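Local coordinates for protein L-aspartate semialdehyde sulfurtransferase (Methanocaldococcus jannaschii, PDB 3KPB) that probably catalyses, with a partner protein, homocysteine formation from aspartate semialdehyde and sulfide, and binds S-adenosylmethionine and methylthioadenosine through its C-terminal CBS domain pair, at residues L44-K55 with I64-T74. Numbering follows the deposited sequence.
Sequences LVGIITSWDIAK and IEEIMTRNVIT. With SAM (S-adenosylmethionine), chain E.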
ATOM      1  N   LEU A  44       5.939  -5.113 -21.542  1.00 17.26           N
ATOM      2  CA  LEU A  44       5.006  -4.762 -20.471  1.00 16.34           C
ATOM      3  C   LEU A  44       3.553  -5.113 -20.799  1.00 16.22           C
ATOM      4  O   LEU A  44       3.042  -4.753 -21.861  1.00 16.62           O
ATOM      5  CB  LEU A  44       5.117  -3.273 -20.130  1.00 16.07           C
ATOM      6  CG  LEU A  44       4.241  -2.760 -18.981  1.00 14.73           C
ATOM      7  CD1 LEU A  44       4.741  -3.254 -17.624  1.00 15.51           C
ATOM      8  CD2 LEU A  44       4.195  -1.249 -19.015  1.00 14.86           C
ATOM      9  N   VAL A  45       2.897  -5.812 -19.872  1.00 15.84           N
ATOM     10  CA  VAL A  45       1.474  -6.152 -20.000  1.00 15.50           C
ATOM     11  C   VAL A  45       0.634  -5.764 -18.776  1.00 15.18           C
ATOM     12  O   VAL A  45      -0.598  -5.808 -18.828  1.00 15.78           O
ATOM     13  CB  VAL A  45       1.252  -7.656 -20.313  1.00 15.06           C
ATOM     14  CG1 VAL A  45       1.906  -8.038 -21.639  1.00 16.00           C
ATOM     15  CG2 VAL A  45       1.789  -8.534 -19.183  1.00 15.75           C
ATOM     16  N   GLY A  46       1.280  -5.392 -17.676  1.00 14.41           N
ATOM     17  CA  GLY A  46       0.519  -5.039 -16.483  1.00 13.94           C
ATOM     18  C   GLY A  46       1.374  -4.597 -15.325  1.00 13.62           C
ATOM     19  O   GLY A  46       2.592  -4.516 -15.451  1.00 13.92           O
ATOM     20  N   ILE A  47       0.729  -4.284 -14.204  1.00 13.42           N
ATOM     21  CA  ILE A  47       1.442  -3.961 -12.968  1.00 13.32           C
ATOM     22  C   ILE A  47       0.728  -4.547 -11.738  1.00 13.71           C
ATOM     23  O   ILE A  47      -0.500  -4.677 -11.722  1.00 13.59           O
ATOM     24  CB  ILE A  47       1.698  -2.426 -12.831  1.00 13.31           C
ATOM     25  CG1 ILE A  47       2.719  -2.140 -11.716  1.00 13.52           C
ATOM     26  CG2 ILE A  47       0.375  -1.657 -12.623  1.00 14.01           C
ATOM     27  CD1 ILE A  47       3.223  -0.697 -11.674  1.00 12.92           C
ATOM     28  N   ILE A  48       1.519  -4.932 -10.737  1.00 13.73           N
ATOM     29  CA  ILE A  48       1.021  -5.464  -9.470  1.00 14.13           C
ATOM     30  C   ILE A  48       1.596  -4.639  -8.320  1.00 13.76           C
ATOM     31  O   ILE A  48       2.774  -4.284  -8.348  1.00 13.77           O
ATOM     32  CB  ILE A  48       1.474  -6.956  -9.315  1.00 14.35           C
ATOM     33  CG1 ILE A  48       0.670  -7.874 -10.246  1.00 15.51           C
ATOM     34  CG2 ILE A  48       1.403  -7.456  -7.856  1.00 15.26           C
ATOM     35  CD1 ILE A  48      -0.817  -7.984  -9.915  1.00 16.07           C
ATOM     36  N   THR A  49       0.776  -4.332  -7.317  1.00 13.37           N
ATOM     37  CA  THR A  49       1.261  -3.803  -6.031  1.00 13.24           C
ATOM     38  C   THR A  49       0.692  -4.686  -4.918  1.00 13.18           C
ATOM     39  O   THR A  49      -0.107  -5.584  -5.197  1.00 12.95           O
ATOM     40  CB  THR A  49       0.796  -2.353  -5.781  1.00 13.53           C
ATOM     41  OG1 THR A  49      -0.625  -2.342  -5.600  1.00 14.17           O
ATOM     42  CG2 THR A  49       1.150  -1.446  -6.950  1.00 13.53           C
ATOM     43  N   SER A  50       1.062  -4.440  -3.662  1.00 13.11           N
ATOM     44  CA  SER A  50       0.452  -5.220  -2.576  1.00 13.24           C
ATOM     45  C   SER A  50      -1.071  -5.080  -2.522  1.00 12.86           C
ATOM     46  O   SER A  50      -1.755  -5.991  -2.046  1.00 12.63           O
ATOM     47  CB  SER A  50       1.064  -4.904  -1.210  1.00 13.41           C
ATOM     48  OG  SER A  50       0.806  -3.563  -0.836  1.00 14.53           O
ATOM     49  N   TRP A  51      -1.599  -3.954  -3.001  1.00 12.62           N
ATOM     50  CA  TRP A  51      -3.047  -3.799  -3.086  1.00 12.81           C
ATOM     51  C   TRP A  51      -3.667  -4.889  -3.961  1.00 12.86           C
ATOM     52  O   TRP A  51      -4.699  -5.464  -3.611  1.00 13.04           O
ATOM     53  CB  TRP A  51      -3.437  -2.419  -3.601  1.00 12.83           C
ATOM     54  CG  TRP A  51      -4.911  -2.190  -3.528  1.00 12.99           C
ATOM     55  CD1 TRP A  51      -5.795  -2.170  -4.573  1.00 14.01           C
ATOM     56  CD2 TRP A  51      -5.686  -1.987  -2.341  1.00 13.30           C
ATOM     57  NE1 TRP A  51      -7.073  -1.946  -4.109  1.00 14.31           N
ATOM     58  CE2 TRP A  51      -7.032  -1.821  -2.743  1.00 14.04           C
ATOM     59  CE3 TRP A  51      -5.371  -1.905  -0.975  1.00 13.65           C
ATOM     60  CZ2 TRP A  51      -8.066  -1.581  -1.825  1.00 15.01           C
ATOM     61  CZ3 TRP A  51      -6.399  -1.669  -0.065  1.00 15.34           C
ATOM     62  CH2 TRP A  51      -7.730  -1.510  -0.497  1.00 15.16           C
ATOM     63  N   ASP A  52      -3.029  -5.181  -5.089  1.00 12.81           N
ATOM     64  CA  ASP A  52      -3.525  -6.223  -5.983  1.00 13.11           C
ATOM     65  C   ASP A  52      -3.406  -7.628  -5.402  1.00 13.25           C
ATOM     66  O   ASP A  52      -4.202  -8.495  -5.745  1.00 13.25           O
ATOM     67  CB  ASP A  52      -2.803  -6.157  -7.319  1.00 13.14           C
ATOM     68  CG  ASP A  52      -2.983  -4.828  -7.994  1.00 14.25           C
ATOM     69  OD1 ASP A  52      -4.145  -4.413  -8.204  1.00 14.89           O
ATOM     70  OD2 ASP A  52      -1.962  -4.190  -8.304  1.00 14.41           O
ATOM     71  N   ILE A  53      -2.422  -7.859  -4.536  1.00 13.42           N
ATOM     72  CA  ILE A  53      -2.346  -9.130  -3.803  1.00 13.69           C
ATOM     73  C   ILE A  53      -3.593  -9.292  -2.929  1.00 13.89           C
ATOM     74  O   ILE A  53      -4.258 -10.327  -2.972  1.00 13.83           O
ATOM     75  CB  ILE A  53      -1.056  -9.230  -2.944  1.00 13.60           C
ATOM     76  CG1 ILE A  53       0.204  -9.114  -3.823  1.00 13.49           C
ATOM     77  CG2 ILE A  53      -1.035 -10.512  -2.090  1.00 14.33           C
ATOM     78  CD1 ILE A  53       0.362 -10.182  -4.926  1.00 13.83           C
ATOM     79  N   ALA A  54      -3.914  -8.259  -2.150  1.00 14.18           N
ATOM     80  CA  ALA A  54      -5.151  -8.244  -1.366  1.00 14.31           C
ATOM     81  C   ALA A  54      -6.392  -8.432  -2.244  1.00 14.56           C
ATOM     82  O   ALA A  54      -7.290  -9.203  -1.896  1.00 14.59           O
ATOM     83  CB  ALA A  54      -5.260  -6.958  -0.547  1.00 14.33           C
ATOM     84  N   LYS A  55      -6.435  -7.742  -3.382  1.00 14.73           N
ATOM     85  CA  LYS A  55      -7.584  -7.823  -4.285  1.00 15.39           C
ATOM     86  C   LYS A  55      -7.738  -9.249  -4.837  1.00 14.97           C
ATOM     87  O   LYS A  55      -8.855  -9.775  -4.905  1.00 15.26           O
ATOM     88  CB  LYS A  55      -7.429  -6.797  -5.409  1.00 15.91           C
ATOM     89  CG  LYS A  55      -8.728  -6.243  -5.974  1.00 18.03           C
ATOM     90  CD  LYS A  55      -8.516  -4.836  -6.565  1.00 20.30           C
ATOM     91  CE  LYS A  55      -7.471  -4.829  -7.679  1.00 21.43           C
ATOM     92  NZ  LYS A  55      -7.772  -3.812  -8.737  1.00 22.43           N
ATOM     93  N   ILE A  64      -1.548 -14.050 -11.409  1.00 16.17           N
ATOM     94  CA  ILE A  64      -1.332 -12.619 -11.560  1.00 16.60           C
ATOM     95  C   ILE A  64      -2.083 -12.067 -12.760  1.00 16.80           C
ATOM     96  O   ILE A  64      -2.632 -10.966 -12.705  1.00 16.74           O
ATOM     97  CB  ILE A  64       0.182 -12.313 -11.637  1.00 16.73           C
ATOM     98  CG1 ILE A  64       0.783 -12.401 -10.227  1.00 17.59           C
ATOM     99  CG2 ILE A  64       0.464 -10.939 -12.246  1.00 17.27           C
ATOM    100  CD1 ILE A  64       0.022 -11.587  -9.155  1.00 18.23           C
ATOM    101  N   GLU A  65      -2.157 -12.830 -13.834  1.00 17.01           N
ATOM    102  CA  GLU A  65      -2.776 -12.246 -14.988  1.00 18.24           C
ATOM    103  C   GLU A  65      -4.274 -11.973 -14.816  1.00 17.88           C
ATOM    104  O   GLU A  65      -4.825 -11.115 -15.500  1.00 18.04           O
ATOM    105  CB  GLU A  65      -2.432 -13.027 -16.233  1.00 18.95           C
ATOM    106  CG  GLU A  65      -3.337 -14.139 -16.586  1.00 21.79           C
ATOM    107  CD  GLU A  65      -3.461 -14.189 -18.077  1.00 25.05           C
ATOM    108  OE1 GLU A  65      -3.112 -15.226 -18.671  1.00 26.33           O
ATOM    109  OE2 GLU A  65      -3.884 -13.170 -18.668  1.00 26.38           O
ATOM    110  N   GLU A  66      -4.903 -12.650 -13.859  1.00 17.20           N
ATOM    111  CA  GLU A  66      -6.317 -12.420 -13.560  1.00 17.08           C
ATOM    112  C   GLU A  66      -6.582 -11.167 -12.732  1.00 16.59           C
ATOM    113  O   GLU A  66      -7.734 -10.740 -12.612  1.00 16.99           O
ATOM    114  CB  GLU A  66      -6.907 -13.617 -12.831  1.00 17.36           C
ATOM    115  CG  GLU A  66      -6.778 -14.909 -13.583  1.00 18.91           C
ATOM    116  CD  GLU A  66      -7.197 -16.091 -12.750  1.00 21.39           C
ATOM    117  OE1 GLU A  66      -8.417 -16.337 -12.635  1.00 22.77           O
ATOM    118  OE2 GLU A  66      -6.307 -16.782 -12.213  1.00 22.59           O
ATOM    119  N   ILE A  67      -5.534 -10.582 -12.161  1.00 15.76           N
ATOM    120  CA  ILE A  67      -5.709  -9.453 -11.249  1.00 15.27           C
ATOM    121  C   ILE A  67      -4.878  -8.223 -11.611  1.00 14.89           C
ATOM    122  O   ILE A  67      -5.177  -7.124 -11.142  1.00 15.49           O
ATOM    123  CB  ILE A  67      -5.441  -9.870  -9.767  1.00 15.25           C
ATOM    124  CG1 ILE A  67      -6.157  -8.935  -8.779  1.00 15.61           C
ATOM    125  CG2 ILE A  67      -3.938  -9.969  -9.474  1.00 15.25           C
ATOM    126  CD1 ILE A  67      -7.664  -9.140  -8.705  1.00 16.66           C
ATOM    127  N   MET A  68      -3.847  -8.394 -12.434  1.00 14.62           N
ATOM    128  CA  MET A  68      -2.944  -7.275 -12.703  1.00 14.33           C
ATOM    129  C   MET A  68      -3.681  -6.093 -13.319  1.00 14.48           C
ATOM    130  O   MET A  68      -4.668  -6.267 -14.038  1.00 14.88           O
ATOM    131  CB  MET A  68      -1.769  -7.703 -13.590  1.00 14.19           C
ATOM    132  CG  MET A  68      -2.186  -8.182 -14.963  1.00 13.97           C
ATOM    133  SD  MET A  68      -0.809  -8.849 -15.892  1.00 15.11           S
ATOM    134  CE  MET A  68      -1.599  -9.073 -17.487  1.00 16.28           C
ATOM    135  N   THR A  69      -3.206  -4.889 -13.023  1.00 14.70           N
ATOM    136  CA  THR A  69      -3.770  -3.695 -13.630  1.00 15.09           C
ATOM    137  C   THR A  69      -3.209  -3.596 -15.045  1.00 15.63           C
ATOM    138  O   THR A  69      -1.992  -3.557 -15.236  1.00 15.79           O
ATOM    139  CB  THR A  69      -3.441  -2.441 -12.805  1.00 14.98           C
ATOM    140  OG1 THR A  69      -4.132  -2.519 -11.552  1.00 15.14           O
ATOM    141  CG2 THR A  69      -3.883  -1.178 -13.531  1.00 15.45           C
ATOM    142  N   ARG A  70      -4.098  -3.560 -16.032  1.00 16.52           N
ATOM    143  CA  ARG A  70      -3.680  -3.643 -17.428  1.00 17.41           C
ATOM    144  C   ARG A  70      -3.454  -2.293 -18.107  1.00 17.70           C
ATOM    145  O   ARG A  70      -2.688  -2.214 -19.073  1.00 18.43           O
ATOM    146  CB  ARG A  70      -4.657  -4.507 -18.225  1.00 17.61           C
ATOM    147  CG  ARG A  70      -4.542  -5.988 -17.900  1.00 19.53           C
ATOM    148  CD  ARG A  70      -5.623  -6.788 -18.597  1.00 22.45           C
ATOM    149  NE  ARG A  70      -5.686  -8.168 -18.119  1.00 24.39           N
ATOM    150  CZ  ARG A  70      -5.228  -9.221 -18.793  1.00 25.46           C
ATOM    151  NH1 ARG A  70      -4.671  -9.063 -19.987  1.00 26.28           N
ATOM    152  NH2 ARG A  70      -5.333 -10.440 -18.277  1.00 25.96           N
ATOM    153  N   ASN A  71      -4.102  -1.241 -17.605  1.00 18.26           N
ATOM    154  CA  ASN A  71      -3.839   0.116 -18.082  1.00 18.82           C
ATOM    155  C   ASN A  71      -2.738   0.732 -17.234  1.00 18.48           C
ATOM    156  O   ASN A  71      -3.002   1.387 -16.220  1.00 18.74           O
ATOM    157  CB  ASN A  71      -5.111   0.974 -18.061  1.00 19.31           C
ATOM    158  CG  ASN A  71      -4.866   2.419 -18.493  1.00 20.87           C
ATOM    159  OD1 ASN A  71      -3.808   2.763 -19.029  1.00 22.92           O
ATOM    160  ND2 ASN A  71      -5.855   3.273 -18.256  1.00 22.70           N
ATOM    161  N   VAL A  72      -1.499   0.497 -17.646  1.00 18.07           N
ATOM    162  CA  VAL A  72      -0.356   0.922 -16.858  1.00 17.44           C
ATOM    163  C   VAL A  72       0.050   2.340 -17.215  1.00 17.36           C
ATOM    164  O   VAL A  72       0.245   2.672 -18.389  1.00 17.64           O
ATOM    165  CB  VAL A  72       0.862  -0.017 -17.035  1.00 17.29           C
ATOM    166  CG1 VAL A  72       1.921   0.276 -15.977  1.00 16.60           C
ATOM    167  CG2 VAL A  72       0.434  -1.477 -16.962  1.00 17.20           C
ATOM    168  N   ILE A  73       0.167   3.168 -16.183  1.00 17.11           N
ATOM    169  CA  ILE A  73       0.734   4.505 -16.316  1.00 17.16           C
ATOM    170  C   ILE A  73       2.251   4.376 -16.266  1.00 17.30           C
ATOM    171  O   ILE A  73       2.811   3.897 -15.276  1.00 17.14           O
ATOM    172  CB  ILE A  73       0.240   5.442 -15.200  1.00 17.18           C
ATOM    173  CG1 ILE A  73      -1.289   5.502 -15.209  1.00 17.76           C
ATOM    174  CG2 ILE A  73       0.856   6.840 -15.356  1.00 16.99           C
ATOM    175  CD1 ILE A  73      -1.900   5.782 -13.857  1.00 19.49           C
ATOM    176  N   THR A  74       2.903   4.805 -17.346  1.00 17.57           N
ATOM    177  CA  THR A  74       4.324   4.574 -17.543  1.00 18.05           C
ATOM    178  C   THR A  74       5.051   5.879 -17.799  1.00 18.56           C
ATOM    179  O   THR A  74       4.429   6.922 -18.042  1.00 18.80           O
ATOM    180  CB  THR A  74       4.591   3.643 -18.755  1.00 18.03           C
ATOM    181  OG1 THR A  74       4.050   4.233 -19.946  1.00 18.43           O
ATOM    182  CG2 THR A  74       3.955   2.275 -18.551  1.00 18.00           C
TER
HETATM  183  N   SAM E1000      -0.189   3.867  -4.871  0.50 26.15           N
HETATM  184  CA  SAM E1000      -1.407   3.070  -4.658  0.50 26.06           C
HETATM  185  C   SAM E1000      -1.105   1.588  -4.901  0.50 25.92           C
HETATM  186  O   SAM E1000      -0.041   1.084  -4.530  0.50 26.08           O
HETATM  187  OXT SAM E1000      -1.920   0.854  -5.465  0.50 25.88           O
HETATM  188  CB  SAM E1000      -2.497   3.535  -5.628  0.50 26.11           C
HETATM  189  CG  SAM E1000      -3.885   3.418  -4.995  0.50 25.93           C
HETATM  190  SD  SAM E1000      -5.037   2.403  -5.988  0.50 25.66           S
HETATM  191  CE  SAM E1000      -6.302   2.098  -4.774  0.50 25.61           C
HETATM  192  C5' SAM E1000      -4.354   0.717  -6.168  0.50 22.34           C
HETATM  193  C4' SAM E1000      -4.159   0.314  -7.629  0.50 19.04           C
HETATM  194  O4' SAM E1000      -3.240   1.210  -8.271  0.50 16.92           O
HETATM  195  C3' SAM E1000      -3.469  -1.046  -7.667  0.50 17.76           C
HETATM  196  O3' SAM E1000      -4.443  -2.029  -8.003  0.50 18.71           O
HETATM  197  C2' SAM E1000      -2.444  -0.921  -8.792  0.50 16.71           C
HETATM  198  O2' SAM E1000      -2.686  -1.943  -9.765  0.50 15.93           O
HETATM  199  C1' SAM E1000      -2.736   0.460  -9.385  0.50 15.58           C
HETATM  200  N9  SAM E1000      -1.467   1.058  -9.849  0.50 13.83           N
HETATM  201  C8  SAM E1000      -0.391   1.309  -9.098  0.50 13.15           C
HETATM  202  N7  SAM E1000       0.564   1.844  -9.861  0.50 13.46           N
HETATM  203  C5  SAM E1000       0.092   1.937 -11.102  0.50 13.52           C
HETATM  204  C6  SAM E1000       0.617   2.401 -12.302  0.50 13.33           C
HETATM  205  N6  SAM E1000       1.850   2.894 -12.368  0.50 13.78           N
HETATM  206  N1  SAM E1000      -0.145   2.349 -13.405  0.50 13.15           N
HETATM  207  C2  SAM E1000      -1.375   1.863 -13.360  0.50 13.91           C
HETATM  208  N3  SAM E1000      -1.904   1.412 -12.233  0.50 13.63           N
HETATM  209  C4  SAM E1000      -1.195   1.434 -11.095  0.50 13.52           C
HETATM  210  O   HOH W   1      -5.907  -4.465 -10.948  1.00 20.59           O
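The S-adenosylmethionine site of this CBS domain pair is built where the edge strand 44-48 and helix 50-58 of the first CBS repeat meet the connection 64-74, with Ile47 bridging to Thr69 and with Asp52 and Thr69 side by side at the ribose hydroxyls. Two backbone bonds make a single antiparallel bridge: Ile47 N to Thr69 O, 3.0 Å, and Thr69 N to Ile47 O, the straighter at 158°. Beside it, Val72 CG2 lies 3.6 Å from Gly46 CA. Ile48 turns CG1 alongside its backbone N (chi1 -74°), which lays CD1 against Met68 CA at 3.6 Å and brings it to Ile67 CG2, while its CG1 meets Ile64 CG2 at 3.7 Å. Met68 runs extended beyond CG along the strand, and its CE lies over the centre of one face of the Arg70 guanidinium. Asp52 takes the ribose with both oxygens: OD2 accepts from SAM O2' at 2.8 Å, whereas OD1 sits suspiciously close to SAM O3'. Asp52 OD2 also accepts from Thr49 N at 2.9 Å, on its anti side, half of a capping box that fixes the carboxylate at the helix start. Thr69 OG1 also approaches SAM O2', again at a doubtfully short distance, and it donates to a water that links Asp52 OD1, Lys55 NZ and Ile67 O. Over the adenine, Ile47 CG2 packs on one face, and Ile73 N gives its hydrogen to SAM N1 at 2.9 Å. With an alanine in place of Asp52, both ribose hydroxyls would probably lose their carboxylate acceptor, and Thr49 N the side-chain acceptor of the capping box. Ribose is thus held by Asp52 and Thr69 and adenine by Ile47 and Ile73, one residue of each pair from each segment, so the ligand spans both.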